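Local coordinates for thioesterase superfamily protein (Shewanella loihica, PDB 2PRX) that belongs to the hotdog-fold thioesterase superfamily and probably hydrolyses thioesters, at residues 67-72 with 114-119. Sequence-based numbering, arbitrary orientation.
Sequences DCHGTG and LELVGE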
loop_
_atom_site.group_PDB
_atom_site.type_symbol
_atom_site.label_atom_id
_atom_site.label_comp_id
_atom_site.label_asym_id
_atom_site.label_seq_id
_atom_site.Cartn_x
_atom_site.Cartn_y
_atom_site.Cartn_z
ATOM N N ASP A 67 -6.978 0.535 0.035
ATOM C CA ASP A 67 -7.238 -0.582 -0.862
ATOM C C ASP A 67 -8.511 -1.327 -0.495
ATOM O O ASP A 67 -9.358 -1.614 -1.333
ATOM C CB ASP A 67 -6.051 -1.536 -0.807
ATOM C CG ASP A 67 -6.112 -2.748 -1.702
ATOM O OD1 ASP A 67 -7.109 -2.939 -2.417
ATOM O OD2 ASP A 67 -5.112 -3.508 -1.685
ATOM N N CYS A 68 -8.640 -1.681 0.790
ATOM C CA CYS A 68 -9.823 -2.509 1.090
ATOM C C CYS A 68 -11.035 -1.598 1.175
ATOM O O CYS A 68 -12.157 -2.015 0.870
ATOM C CB CYS A 68 -9.589 -3.346 2.345
ATOM S SG CYS A 68 -8.295 -4.612 2.197
ATOM N N HIS A 69 -10.862 -0.340 1.582
ATOM C CA HIS A 69 -12.070 0.509 1.592
ATOM C C HIS A 69 -12.517 0.783 0.165
ATOM O O HIS A 69 -13.713 0.850 -0.126
ATOM C CB HIS A 69 -11.792 1.797 2.356
ATOM C CG HIS A 69 -12.937 2.775 2.339
ATOM N ND1 HIS A 69 -14.150 2.503 2.949
ATOM C CD2 HIS A 69 -13.048 4.001 1.801
ATOM C CE1 HIS A 69 -14.947 3.547 2.768
ATOM N NE2 HIS A 69 -14.315 4.477 2.077
ATOM N N GLY A 70 -11.552 0.944 -0.735
ATOM C CA GLY A 70 -11.777 1.309 -2.124
ATOM C C GLY A 70 -12.435 0.196 -2.914
ATOM O O GLY A 70 -13.261 0.381 -3.813
ATOM N N THR A 71 -12.033 -1.025 -2.556
ATOM C CA THR A 71 -12.596 -2.220 -3.160
ATOM C C THR A 71 -13.984 -2.433 -2.562
ATOM O O THR A 71 -14.914 -2.740 -3.294
ATOM C CB THR A 71 -11.722 -3.460 -2.942
ATOM O OG1 THR A 71 -10.532 -3.358 -3.737
ATOM C CG2 THR A 71 -12.453 -4.710 -3.408
ATOM N N GLY A 72 -14.052 -2.256 -1.239
ATOM C CA GLY A 72 -15.355 -2.349 -0.576
ATOM C C GLY A 72 -16.306 -1.374 -1.266
ATOM O O GLY A 72 -17.389 -1.738 -1.735
ATOM N N LEU A 114 -8.758 6.617 12.564
ATOM C CA LEU A 114 -8.578 7.119 11.214
ATOM C C LEU A 114 -9.895 7.063 10.437
ATOM O O LEU A 114 -10.576 6.053 10.501
ATOM C CB LEU A 114 -7.522 6.308 10.461
ATOM C CG LEU A 114 -6.205 6.047 11.213
ATOM C CD1 LEU A 114 -5.385 4.953 10.559
ATOM C CD2 LEU A 114 -5.386 7.331 11.320
ATOM N N GLU A 115 -10.221 8.132 9.715
ATOM C CA GLU A 115 -11.452 8.087 8.916
ATOM C C GLU A 115 -11.135 7.963 7.433
ATOM O O GLU A 115 -10.297 8.650 6.851
ATOM C CB GLU A 115 -12.339 9.295 9.232
ATOM C CG GLU A 115 -13.649 9.375 8.480
ATOM C CD GLU A 115 -14.604 10.457 8.944
ATOM O OE1 GLU A 115 -15.293 10.262 9.976
ATOM O OE2 GLU A 115 -14.714 11.528 8.290
ATOM N N LEU A 116 -11.813 7.046 6.769
ATOM C CA LEU A 116 -11.723 6.804 5.352
ATOM C C LEU A 116 -13.058 7.044 4.643
ATOM O O LEU A 116 -14.021 6.358 4.984
ATOM C CB LEU A 116 -11.317 5.349 5.076
ATOM C CG LEU A 116 -9.830 5.044 5.289
ATOM C CD1 LEU A 116 -9.615 4.637 6.736
ATOM C CD2 LEU A 116 -9.350 3.979 4.320
ATOM N N VAL A 117 -13.056 7.979 3.717
ATOM C CA VAL A 117 -14.213 8.349 2.914
ATOM C C VAL A 117 -13.928 8.145 1.431
ATOM O O VAL A 117 -12.915 8.601 0.909
ATOM C CB VAL A 117 -14.646 9.813 3.132
ATOM C CG1 VAL A 117 -15.924 10.112 2.359
ATOM C CG2 VAL A 117 -14.848 10.134 4.604
ATOM N N GLY A 118 -14.839 7.491 0.715
ATOM C CA GLY A 118 -14.695 7.230 -0.684
ATOM C C GLY A 118 -15.647 8.037 -1.560
ATOM O O GLY A 118 -16.834 8.187 -1.228
ATOM N N GLU A 119 -15.092 8.547 -2.646
ATOM C CA GLU A 119 -15.825 9.196 -3.728
ATOM C C GLU A 119 -15.943 8.253 -4.914
ATOM O O GLU A 119 -14.970 7.720 -5.431
ATOM C CB GLU A 119 -15.152 10.504 -4.115
ATOM C CG GLU A 119 -15.818 11.416 -5.098
ATOM C CD GLU A 119 -17.307 11.238 -5.296
ATOM O OE1 GLU A 119 -17.987 10.779 -4.338
ATOM O OE2 GLU A 119 -17.790 11.537 -6.410
#
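H69 of helix segment 67-72 sits across from L116 of strand segment 114-119, their CA atoms 7.3 Å apart, and the two segment axes cross at -39° with a closest approach of 8.9 Å. H69 and L116 both direct their CB atoms into the interface, and the imidazole and the leucine branch run by one another pointing opposite ways. The imidazole lies against the strand because its CG stands anti to the backbone N (chi1 176°), which carries the ring past L116 as far as G118. One ring face receives CB of L116 in a CH-pi contact, 4.2 Å from the ring centroid and 20° off the normal, with the carbon displaced toward the rim. The leucine's CD2 reaches back to CB of H69 at 3.8 Å. At the ring edge, NE2 of H69 comes within 3.3 Å of N of G118, but the angle is poor and the pair is not a hydrogen bond. A CB on G118 would also stand 3.3 Å from NE2, so the absence of a side chain leaves the ring its place. ND1 is hydrogen-bonded to OG of S33, which helps fix the ring's rotation. Replacing H69 with an alanine would probably open a gap above L116 CB and beside G118 and leave S33 without this partner. The contact belongs to the hotdog fold, in which helix 59-78 packs on the antiparallel sheet: H69 also touches T40 and A42 of strand 39-44 and I132 of strand 127-135, the two strands flanking 114-122, while C68 packs on Y58 of the second subunit.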